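PDB 6E7E: inclusion membrane protein A from Chlamydia trachomatis, which is a SNARE-like protein of the inclusion membrane that takes part in the homotypic fusion of chlamydial inclusions, represented here by its soluble domain. Local coordinates for residues A[11-16]-A[92-97]; A[98-103]-A[140-145]. The protein carries 2 engineered substitutions. One frame throughout, in Å; residues are numbered along the deposited sequence.

Contact 1 of 2, residues A[11-16]-A[92-97]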
# COMPACT_ATOMS: atom_id res chain seq x y z
N LEU A 11 8.08 0.20 -13.83
CA LEU A 11 6.84 0.64 -13.19
C LEU A 11 5.75 -0.40 -13.38
O LEU A 11 4.95 -0.61 -12.47
CB LEU A 11 6.43 2.00 -13.73
CG LEU A 11 5.24 2.62 -13.03
CD1 LEU A 11 5.49 2.85 -11.53
CD2 LEU A 11 4.87 3.92 -13.71
N GLN A 12 5.67 -1.02 -14.55
CA GLN A 12 4.66 -2.06 -14.79
C GLN A 12 4.80 -3.16 -13.74
O GLN A 12 3.81 -3.61 -13.16
CB GLN A 12 4.86 -2.60 -16.18
CG GLN A 12 3.94 -3.72 -16.58
CD GLN A 12 4.33 -4.27 -17.94
OE1 GLN A 12 5.50 -4.43 -18.28
NE2 GLN A 12 3.33 -4.53 -18.75
N ARG A 13 6.03 -3.57 -13.50
CA ARG A 13 6.30 -4.62 -12.50
C ARG A 13 5.88 -4.15 -11.11
O ARG A 13 5.22 -4.90 -10.37
CB ARG A 13 7.79 -4.94 -12.53
CG ARG A 13 8.32 -5.93 -11.51
CD ARG A 13 9.87 -5.93 -11.47
NE ARG A 13 10.44 -6.10 -12.81
CZ ARG A 13 11.21 -5.25 -13.50
NH1 ARG A 13 11.66 -4.12 -12.97
NH2 ARG A 13 11.56 -5.56 -14.75
N GLU A 14 6.26 -2.94 -10.72
CA GLU A 14 5.94 -2.49 -9.36
C GLU A 14 4.45 -2.25 -9.20
O GLU A 14 3.93 -2.53 -8.12
CB GLU A 14 6.75 -1.24 -9.03
CG GLU A 14 8.26 -1.46 -9.03
CD GLU A 14 8.73 -2.69 -8.25
OE1 GLU A 14 8.36 -2.82 -7.09
OE2 GLU A 14 9.45 -3.52 -8.82
N VAL A 15 3.76 -1.72 -10.21
CA VAL A 15 2.30 -1.55 -10.09
C VAL A 15 1.62 -2.91 -10.03
O VAL A 15 0.67 -3.07 -9.24
CB VAL A 15 1.75 -0.67 -11.21
CG1 VAL A 15 0.25 -0.71 -11.28
CG2 VAL A 15 2.27 0.73 -11.04
N GLY A 16 2.09 -3.89 -10.77
CA GLY A 16 1.52 -5.24 -10.64
C GLY A 16 1.67 -5.72 -9.20
O GLY A 16 0.73 -6.30 -8.63
N ASP A 92 12.85 4.28 -5.74
CA ASP A 92 12.31 4.45 -4.36
C ASP A 92 11.07 3.56 -4.19
O ASP A 92 10.92 2.87 -3.17
CB ASP A 92 11.98 5.91 -4.10
CG ASP A 92 11.80 6.31 -2.65
OD1 ASP A 92 12.05 5.46 -1.77
OD2 ASP A 92 11.44 7.50 -2.43
N LEU A 93 10.19 3.55 -5.18
CA LEU A 93 8.97 2.72 -5.14
C LEU A 93 9.35 1.26 -4.96
O LEU A 93 8.66 0.54 -4.22
CB LEU A 93 8.18 2.92 -6.43
CG LEU A 93 6.94 2.05 -6.56
CD1 LEU A 93 5.93 2.35 -5.46
CD2 LEU A 93 6.33 2.23 -7.92
N LYS A 94 10.39 0.81 -5.61
CA LYS A 94 10.79 -0.60 -5.52
C LYS A 94 11.04 -0.97 -4.05
O LYS A 94 10.73 -2.09 -3.62
CB LYS A 94 12.06 -0.82 -6.32
CG LYS A 94 11.88 -0.83 -7.81
CD LYS A 94 13.15 -1.21 -8.53
CE LYS A 94 13.04 -1.06 -10.02
NZ LYS A 94 14.36 -0.67 -10.57
N GLY A 95 11.65 -0.08 -3.28
CA GLY A 95 11.91 -0.28 -1.83
C GLY A 95 10.60 -0.36 -1.05
O GLY A 95 10.44 -1.20 -0.16
N SER A 96 9.66 0.53 -1.34
CA SER A 96 8.34 0.53 -0.68
C SER A 96 7.63 -0.80 -0.93
O SER A 96 7.06 -1.37 0.00
CB SER A 96 7.49 1.66 -1.17
OG SER A 96 7.88 2.91 -0.66
N VAL A 97 7.61 -1.23 -2.17
CA VAL A 97 6.93 -2.49 -2.53
C VAL A 97 7.55 -3.65 -1.75
O VAL A 97 6.82 -4.47 -1.17
CB VAL A 97 7.00 -2.71 -4.05
CG1 VAL A 97 6.63 -4.13 -4.41
CG2 VAL A 97 6.10 -1.72 -4.77
O HOH W 1 10.05 -4.11 -5.37
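Glu14 reaches across to Val97 and Lys94, bringing a carboxylate into a mostly buried seam. Its OE1 lies 3.3 Å from Val97 CB and nearly as close to both Val97 methyls. The chain gets there by folding: CG stands anti to the carbonyl carbon, and a second bend at chi2 (-48°) turns the carboxylate so that OE1 is directed at Val97. Lys94 crosses this side chain at about a right angle and lays its CG 3.7 Å from Glu14 CD, a methylene against the carboxylate carbon. The charged ends do not meet, Lys94 NZ being 5.9 Å from Glu14 OE2; the amine has a weak, long ion pair with Asp10. A water donates to Glu14 OE1 at 2.7 Å and also to Lys94 O, tying the buried acid to the neighbouring backbone. The two segments belong to helices 4-38 and 87-107 of an all-helical bundle and run nearly parallel, their axes 25° apart. Nearer the backbone, at the root of the acid, Leu93 CD2 lies 3.7 Å from Glu14 CB. The same methyl meets Leu11 CD1 at 3.8 Å, the two leucines crossing roughly at right angles, and Phe67 of helix 65-73 touches both. Arg13 forms a salt bridge with Asp10, and Lys94 CE lies at the guanidinium edge of Arg13.

Contact 2 of 2, residues A[98-103]-A[140-145]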
# COMPACT_ATOMS: atom_id res chain seq x y z
N ALA A 98 8.87 -3.72 -1.71
CA ALA A 98 9.54 -4.83 -1.00
C ALA A 98 9.19 -4.79 0.48
O ALA A 98 8.95 -5.85 1.09
CB ALA A 98 11.01 -4.77 -1.22
N SER A 99 9.21 -3.62 1.07
CA SER A 99 8.92 -3.49 2.51
C SER A 99 7.48 -3.88 2.80
O SER A 99 7.22 -4.59 3.79
CB SER A 99 9.22 -2.12 2.95
OG SER A 99 9.01 -2.03 4.34
N LEU A 100 6.54 -3.46 1.98
CA LEU A 100 5.13 -3.83 2.18
C LEU A 100 4.95 -5.35 2.06
O LEU A 100 4.19 -5.92 2.84
CB LEU A 100 4.25 -3.06 1.19
CG LEU A 100 4.11 -1.58 1.50
CD1 LEU A 100 3.56 -0.84 0.29
CD2 LEU A 100 3.21 -1.35 2.71
N ARG A 101 5.62 -5.96 1.10
CA ARG A 101 5.50 -7.41 0.95
C ARG A 101 6.02 -8.08 2.22
O ARG A 101 5.42 -9.08 2.64
CB ARG A 101 6.30 -7.87 -0.26
CG ARG A 101 5.59 -7.76 -1.60
CD ARG A 101 6.25 -8.63 -2.64
NE ARG A 101 5.74 -8.45 -4.00
CZ ARG A 101 4.62 -8.99 -4.48
NH1 ARG A 101 3.84 -9.73 -3.71
NH2 ARG A 101 4.29 -8.82 -5.75
N GLU A 102 7.11 -7.60 2.77
CA GLU A 102 7.65 -8.23 4.00
C GLU A 102 6.71 -8.00 5.18
O GLU A 102 6.54 -8.93 5.99
CB GLU A 102 9.06 -7.75 4.27
CG GLU A 102 10.09 -8.33 3.32
CD GLU A 102 10.29 -9.81 3.56
OE1 GLU A 102 11.01 -10.14 4.51
OE2 GLU A 102 9.66 -10.62 2.86
N GLU A 103 6.10 -6.82 5.30
CA GLU A 103 5.11 -6.61 6.39
C GLU A 103 3.99 -7.62 6.25
O GLU A 103 3.55 -8.20 7.26
CB GLU A 103 4.54 -5.20 6.37
CG GLU A 103 5.54 -4.11 6.70
CD GLU A 103 6.25 -4.20 8.05
OE1 GLU A 103 5.71 -4.80 8.99
OE2 GLU A 103 7.33 -3.60 8.17
N ASP A 140 3.90 3.72 8.70
CA ASP A 140 5.06 4.48 8.19
C ASP A 140 5.19 4.22 6.68
O ASP A 140 5.38 5.13 5.89
CB ASP A 140 6.33 4.14 8.98
CG ASP A 140 6.43 4.79 10.35
OD1 ASP A 140 5.61 5.69 10.64
OD2 ASP A 140 7.31 4.38 11.14
N GLU A 141 5.16 2.95 6.29
CA GLU A 141 5.38 2.61 4.86
C GLU A 141 4.24 3.20 4.01
O GLU A 141 4.50 3.68 2.88
CB GLU A 141 5.44 1.11 4.71
CG GLU A 141 6.68 0.46 5.29
CD GLU A 141 8.00 0.84 4.62
OE1 GLU A 141 7.99 1.31 3.50
OE2 GLU A 141 9.02 0.62 5.27
N ILE A 142 3.01 3.07 4.45
CA ILE A 142 1.84 3.55 3.67
C ILE A 142 1.95 5.08 3.54
O ILE A 142 1.66 5.61 2.44
CB ILE A 142 0.51 3.07 4.27
CG1 ILE A 142 0.38 1.55 4.17
CG2 ILE A 142 -0.66 3.75 3.59
CD1 ILE A 142 -0.79 1.00 4.96
N GLY A 143 2.38 5.77 4.59
CA GLY A 143 2.52 7.24 4.52
C GLY A 143 3.52 7.63 3.46
O GLY A 143 3.28 8.58 2.69
N GLN A 144 4.67 6.95 3.46
CA GLN A 144 5.76 7.25 2.49
C GLN A 144 5.26 7.00 1.06
O GLN A 144 5.43 7.85 0.17
CB GLN A 144 7.01 6.43 2.84
CG GLN A 144 8.14 6.46 1.82
CD GLN A 144 9.50 6.35 2.48
OE1 GLN A 144 10.29 5.46 2.17
NE2 GLN A 144 9.77 7.26 3.40
N LEU A 145 4.60 5.86 0.83
CA LEU A 145 4.06 5.55 -0.50
C LEU A 145 3.01 6.59 -0.94
O LEU A 145 3.05 7.06 -2.08
CB LEU A 145 3.47 4.14 -0.44
CG LEU A 145 2.76 3.70 -1.71
CD1 LEU A 145 3.74 3.54 -2.86
CD2 LEU A 145 1.97 2.42 -1.47
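Helices 98-103 and 140-145 run in nearly opposite directions, their axes 153° apart in N-to-C sense and 10.4 Å from each other at closest approach, with Leu100 and Glu141 nearest in the backbone register. Leu100 makes most of the apolar contact by spreading its two methyls over different partners. CD2 lies 3.9 Å from Glu141 CB, where the leucine and the aliphatic part of the glutamate slide past each other in opposite directions, and it also approaches Ile142 CG1 at 4.3 Å. CD1 meets Leu145 CD2 at 4.0 Å, these two side chains crossing at about a right angle. The CB of Leu100 does not point straight at the partner helix; with CG anti to the carbonyl carbon (chi1 -72°), the branched end is what swings across. This is side-chain packing within the helical bundle of the soluble domain, between helix 87-107 and the long helix 125-165. Phe60, from a loop, touches Leu100, Ile142 and Leu145 alike, and helix 4-38 adds Ile21 against Leu100 and Leu18 against Leu145. On the partly exposed flank the contact turns polar. Ser99 OG comes to 2.8 Å from Glu141 OE2, and Ser99 CB lies 3.6 Å from the same oxygen. Glu141 bends at chi2 (-65°) to bring its carboxylate alongside the serine. The nearby acid Glu103 is engaged separately: its OE2 is hydrogen-bonded to Ser137 OG, and it remains 5.4 Å from Glu141 OE2.

Contact 1 and contact 2 lie in series along the chain, the first closing before the second opens, with centres about 11 Å apart. Helix 87-107 is common to both: residues 92-97 face the N-terminal helix 4-38, and the next turns, 98-103, face the C-terminal helix 125-165. The two interfaces meet directly where Leu93 CD1 packs on Leu145 CD1 at 3.6 Å. Helix 87-107 thus lies near parallel to helix 4-38 at 92-97 and near antiparallel to helix 125-165 at 98-103, joining the first and last long helices of the soluble domain in one elongated bundle. Leu18 of helix 4-38 reaches residues of both contacts.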